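Local coordinates for protein apicoplast TIC22, putative (Plasmodium falciparum 3D7, PDB 4E6Z) that probably acts as a chaperone for proteins imported into the apicoplast, as a Tic22-family component of the import machinery, at residues A[196-201]-A[235-240]; A[192-197]-A[210-215]. All blocks are in the same frame, centred on the assembly; numbering follows the deposited sequence.

Contact 1 (A[196-201]-A[235-240]); sequences YAENLY and DYKIKV
Glu-198 OE2 takes a salt bridge from Lys-239 NZ at 2.7 Å. The lysine comes from above the carboxylate plane, 49° out of it. Lys-239 is extended beyond CG, and this carries its amine across to the acid. On the way its CB passes Tyr-196 CE2 at 3.5 Å, and its CD lies near the phenol OH. The Tyr-196 ring reaches the lysine because CG sits between the backbone N and the carbonyl carbon (chi1 81°). Glu-198 CG runs beside Lys-237 CB, both side chains pointing the same way. Beneath these side chains, strands 193-203 and 238-242 pair antiparallel at the edge of a four-stranded mixed sheet. Tyr-196 and Lys-239 form the hydrogen-bonded pair, with Lys-239 N to Tyr-196 O at 2.9 Å. Ala-197 and Ile-238 form the next, non-hydrogen-bonded pair. A type I turn from Ala-197 to Leu-200 then bends the chain. In this turn Asn-199 ND2 donates to Asp-235 O at 2.7 Å, and the acceptor lies in the amide plane. The Tyr-236 ring packs against the turn: its CD1 meets Ala-197 CB at 3.9 Å and its CE1 meets Leu-200 CB at 4.0 Å. Ile-223 of helix 216-227 also touches the Tyr-236 side chain.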
# COMPACT_ATOMS: atom_id res chain seq x y z
N TYR A 196 11.36 7.39 3.09
CA TYR A 196 11.51 8.46 4.07
C TYR A 196 12.80 9.25 3.87
O TYR A 196 13.73 8.79 3.21
CB TYR A 196 11.42 7.93 5.51
CG TYR A 196 12.70 7.33 6.04
CD1 TYR A 196 13.53 8.05 6.88
CD2 TYR A 196 13.07 6.03 5.70
CE1 TYR A 196 14.70 7.51 7.37
CE2 TYR A 196 14.25 5.48 6.18
CZ TYR A 196 15.06 6.22 7.02
OH TYR A 196 16.22 5.68 7.50
N ALA A 197 12.85 10.45 4.45
CA ALA A 197 14.02 11.31 4.36
C ALA A 197 14.64 11.54 5.74
O ALA A 197 13.92 11.69 6.73
CB ALA A 197 13.66 12.63 3.70
N GLU A 198 15.96 11.58 5.78
CA GLU A 198 16.72 11.70 7.02
C GLU A 198 16.30 12.86 7.92
O GLU A 198 16.03 12.67 9.11
CB GLU A 198 18.21 11.85 6.70
CG GLU A 198 18.81 10.65 5.99
CD GLU A 198 19.13 9.50 6.94
OE1 GLU A 198 18.21 9.03 7.64
OE2 GLU A 198 20.30 9.07 6.97
N ASN A 199 16.25 14.06 7.36
CA ASN A 199 16.06 15.26 8.16
C ASN A 199 14.66 15.85 8.06
O ASN A 199 14.47 17.05 8.24
CB ASN A 199 17.11 16.31 7.77
CG ASN A 199 18.53 15.84 8.05
OD1 ASN A 199 18.93 15.69 9.20
ND2 ASN A 199 19.29 15.61 6.98
N LEU A 200 13.69 14.99 7.78
CA LEU A 200 12.31 15.41 7.58
C LEU A 200 11.40 14.91 8.70
O LEU A 200 11.44 13.74 9.07
CB LEU A 200 11.79 14.91 6.23
CG LEU A 200 10.38 15.36 5.84
CD1 LEU A 200 10.35 16.88 5.68
CD2 LEU A 200 9.94 14.68 4.56
N TYR A 201 10.58 15.81 9.23
CA TYR A 201 9.67 15.47 10.32
C TYR A 201 8.26 15.99 10.06
O TYR A 201 8.04 16.81 9.17
CB TYR A 201 10.18 16.03 11.65
CG TYR A 201 11.55 15.53 12.05
CD1 TYR A 201 11.70 14.44 12.89
CD2 TYR A 201 12.70 16.16 11.58
CE1 TYR A 201 12.95 13.98 13.26
CE2 TYR A 201 13.96 15.70 11.94
CZ TYR A 201 14.08 14.62 12.78
OH TYR A 201 15.32 14.16 13.14
N ASP A 235 20.75 18.23 3.58
CA ASP A 235 20.67 17.05 2.74
C ASP A 235 19.51 16.16 3.16
O ASP A 235 19.35 15.85 4.34
CB ASP A 235 21.98 16.26 2.79
CG ASP A 235 21.90 14.96 2.00
OD1 ASP A 235 21.20 14.93 0.97
OD2 ASP A 235 22.53 13.97 2.43
N TYR A 236 18.70 15.75 2.20
CA TYR A 236 17.62 14.81 2.47
C TYR A 236 17.89 13.46 1.83
O TYR A 236 17.36 13.14 0.77
CB TYR A 236 16.28 15.38 2.01
CG TYR A 236 15.80 16.50 2.89
CD1 TYR A 236 15.14 16.22 4.08
CD2 TYR A 236 16.02 17.82 2.55
CE1 TYR A 236 14.70 17.24 4.90
CE2 TYR A 236 15.59 18.85 3.37
CZ TYR A 236 14.93 18.55 4.54
OH TYR A 236 14.49 19.56 5.36
N LYS A 237 18.74 12.69 2.49
CA LYS A 237 19.05 11.33 2.06
C LYS A 237 17.77 10.50 2.04
O LYS A 237 17.19 10.21 3.09
CB LYS A 237 20.09 10.71 2.99
CG LYS A 237 21.26 10.04 2.28
CD LYS A 237 20.96 8.59 1.97
CE LYS A 237 22.19 7.91 1.38
NZ LYS A 237 21.97 6.45 1.18
N ILE A 238 17.33 10.12 0.85
CA ILE A 238 16.13 9.30 0.70
C ILE A 238 16.47 7.83 0.94
O ILE A 238 17.41 7.30 0.35
CB ILE A 238 15.51 9.48 -0.69
CG1 ILE A 238 14.99 10.91 -0.86
CG2 ILE A 238 14.39 8.45 -0.92
CD1 ILE A 238 14.45 11.21 -2.24
N LYS A 239 15.72 7.19 1.83
CA LYS A 239 15.96 5.79 2.15
C LYS A 239 14.68 4.96 2.02
O LYS A 239 13.57 5.48 2.16
CB LYS A 239 16.56 5.65 3.55
CG LYS A 239 17.91 6.32 3.69
CD LYS A 239 18.54 6.07 5.04
CE LYS A 239 19.95 6.65 5.10
NZ LYS A 239 20.60 6.45 6.42
N VAL A 240 14.85 3.67 1.76
CA VAL A 240 13.72 2.77 1.58
C VAL A 240 13.63 1.79 2.74
O VAL A 240 14.64 1.28 3.22
CB VAL A 240 13.84 1.98 0.25
CG1 VAL A 240 12.72 0.95 0.13
CG2 VAL A 240 13.82 2.93 -0.93

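Contact 2 (A[192-197]-A[210-215]); sequences YPVFYA and IPLFFD
Phe-195 and Phe-213 form an antiparallel hydrogen-bonded pair in the beta hairpin of strands 193-203 and 208-213. Phe-195 N donates to Phe-213 O at 2.6 Å, and Phe-213 N returns the bond to Phe-195 O at 2.8 Å. Both donors lie in the carbonyl plane of their acceptor. This is the single beta bridge between the segments; the N-to-C directions of the two strands differ by 144°. Water extends the pairing at both ends. Water 1 donates to Pro-193 O and Phe-214 O. Water 2 accepts from Ala-197 N at 2.7 Å and donates to Pro-211 O.

The apolar contacts include Val-194, Tyr-196, Ile-210 and Leu-212. The side chains of Val-194 and Leu-212 cross at an angle, with CG2 of the first 4.1 Å from CG of the second. Leu-212 CD1 lies alongside Tyr-196 CB at 3.5 Å, and Ile-210 CG2 approaches Tyr-196 CD1. Leu-246 of helix 243-247 packs on both Val-194 and Leu-212.

The phenylalanine rings meet the backbone and a methyl group. The Phe-195 ring turns its edge to Phe-214 O, with CE2 at 3.5 Å. The Phe-213 ring likewise has Phe-195 O at its edge. Val-194 CG1 is anti to its carbonyl carbon (chi1 -76°). This places the methyl in a CH-pi contact over the Phe-214 ring, 3.7 Å from the centroid and 9° off the ring normal.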
# COMPACT_ATOMS: atom_id res chain seq x y z
N TYR A 192 7.82 -4.62 0.52
CA TYR A 192 6.75 -3.63 0.57
C TYR A 192 7.34 -2.26 0.89
O TYR A 192 7.33 -1.82 2.04
CB TYR A 192 5.70 -4.02 1.60
CG TYR A 192 5.07 -5.37 1.34
CD1 TYR A 192 3.97 -5.49 0.51
CD2 TYR A 192 5.58 -6.52 1.92
CE1 TYR A 192 3.39 -6.72 0.27
CE2 TYR A 192 5.01 -7.75 1.69
CZ TYR A 192 3.91 -7.85 0.86
OH TYR A 192 3.34 -9.08 0.62
N PRO A 193 7.84 -1.58 -0.14
CA PRO A 193 8.58 -0.32 0.01
C PRO A 193 7.76 0.83 0.60
O PRO A 193 6.60 1.05 0.26
CB PRO A 193 9.00 0.01 -1.43
CG PRO A 193 8.02 -0.73 -2.29
CD PRO A 193 7.73 -2.00 -1.55
N VAL A 194 8.40 1.56 1.51
CA VAL A 194 7.94 2.88 1.91
C VAL A 194 9.18 3.77 1.94
O VAL A 194 10.29 3.28 2.18
CB VAL A 194 7.22 2.88 3.28
CG1 VAL A 194 5.81 2.31 3.13
CG2 VAL A 194 8.01 2.09 4.30
N PHE A 195 9.00 5.06 1.68
CA PHE A 195 10.12 5.98 1.55
C PHE A 195 10.16 7.00 2.68
O PHE A 195 9.12 7.44 3.17
CB PHE A 195 10.04 6.71 0.20
CG PHE A 195 9.92 5.80 -0.98
CD1 PHE A 195 11.05 5.38 -1.67
CD2 PHE A 195 8.68 5.35 -1.41
CE1 PHE A 195 10.94 4.53 -2.76
CE2 PHE A 195 8.57 4.51 -2.50
CZ PHE A 195 9.70 4.10 -3.18
N TYR A 196 11.36 7.39 3.09
CA TYR A 196 11.51 8.46 4.07
C TYR A 196 12.80 9.25 3.87
O TYR A 196 13.73 8.79 3.21
CB TYR A 196 11.42 7.93 5.51
CG TYR A 196 12.70 7.33 6.04
CD1 TYR A 196 13.53 8.05 6.88
CD2 TYR A 196 13.07 6.03 5.70
CE1 TYR A 196 14.70 7.51 7.37
CE2 TYR A 196 14.25 5.48 6.18
CZ TYR A 196 15.06 6.22 7.02
OH TYR A 196 16.22 5.68 7.50
N ALA A 197 12.85 10.45 4.45
CA ALA A 197 14.02 11.31 4.36
C ALA A 197 14.64 11.54 5.74
O ALA A 197 13.92 11.69 6.73
CB ALA A 197 13.66 12.63 3.70
N ILE A 210 8.60 10.88 12.16
CA ILE A 210 9.13 10.81 10.80
C ILE A 210 8.07 10.31 9.83
O ILE A 210 7.49 9.24 10.04
CB ILE A 210 10.38 9.90 10.72
CG1 ILE A 210 11.56 10.55 11.46
CG2 ILE A 210 10.74 9.61 9.26
CD1 ILE A 210 12.83 9.75 11.40
N PRO A 211 7.81 11.08 8.77
CA PRO A 211 6.81 10.72 7.76
C PRO A 211 7.30 9.54 6.92
O PRO A 211 8.44 9.55 6.46
CB PRO A 211 6.71 11.98 6.89
CG PRO A 211 7.45 13.05 7.63
CD PRO A 211 8.47 12.36 8.45
N LEU A 212 6.43 8.56 6.73
CA LEU A 212 6.76 7.36 5.97
C LEU A 212 5.85 7.30 4.76
O LEU A 212 4.65 7.03 4.89
CB LEU A 212 6.55 6.13 6.84
CG LEU A 212 7.73 5.17 7.01
CD1 LEU A 212 9.02 5.94 7.20
CD2 LEU A 212 7.45 4.25 8.18
N PHE A 213 6.40 7.55 3.58
CA PHE A 213 5.59 7.73 2.38
C PHE A 213 5.50 6.47 1.54
O PHE A 213 6.51 5.83 1.26
CB PHE A 213 6.13 8.87 1.52
CG PHE A 213 6.15 10.19 2.22
CD1 PHE A 213 5.08 11.07 2.11
CD2 PHE A 213 7.25 10.56 2.98
CE1 PHE A 213 5.11 12.29 2.76
CE2 PHE A 213 7.28 11.78 3.62
CZ PHE A 213 6.21 12.65 3.51
N PHE A 214 4.28 6.13 1.12
CA PHE A 214 4.09 5.04 0.17
C PHE A 214 4.51 5.48 -1.23
O PHE A 214 5.10 4.71 -1.98
CB PHE A 214 2.65 4.52 0.19
CG PHE A 214 2.39 3.55 1.30
CD1 PHE A 214 2.54 2.18 1.09
CD2 PHE A 214 2.02 3.99 2.55
CE1 PHE A 214 2.31 1.28 2.11
CE2 PHE A 214 1.80 3.09 3.58
CZ PHE A 214 1.94 1.74 3.36
N ASP A 215 4.21 6.73 -1.58
CA ASP A 215 4.63 7.29 -2.86
C ASP A 215 5.89 8.14 -2.74
O ASP A 215 5.93 9.10 -1.97
CB ASP A 215 3.50 8.10 -3.50
CG ASP A 215 2.39 7.23 -4.06
OD1 ASP A 215 2.32 6.03 -3.68
OD2 ASP A 215 1.59 7.73 -4.88
O HOH W 1 5.24 1.84 -1.84
O HOH W 2 10.76 11.38 5.88

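In the fold
Contacts 1 and 2 lie on overlapping parts of strand 193-203 and share Tyr-196 and Ala-197. This is an inner strand in the order 238-242, 193-203, 208-213, 255-258. Contact 1 joins it to the edge strand 238-242, and contact 2 joins it to its hairpin partner. The contact centres are 9 Å apart. Contact 1 is at the surface, its centre about 20 Å from the chain centre, while contact 2 is buried at about 11 Å. They also touch directly: Val-240 CG2 packs on Phe-195 CE1 at 3.8 Å, and Leu-200 O meets Pro-211 CD at 3.3 Å. Tyr-196 has neighbours on both flanking strands.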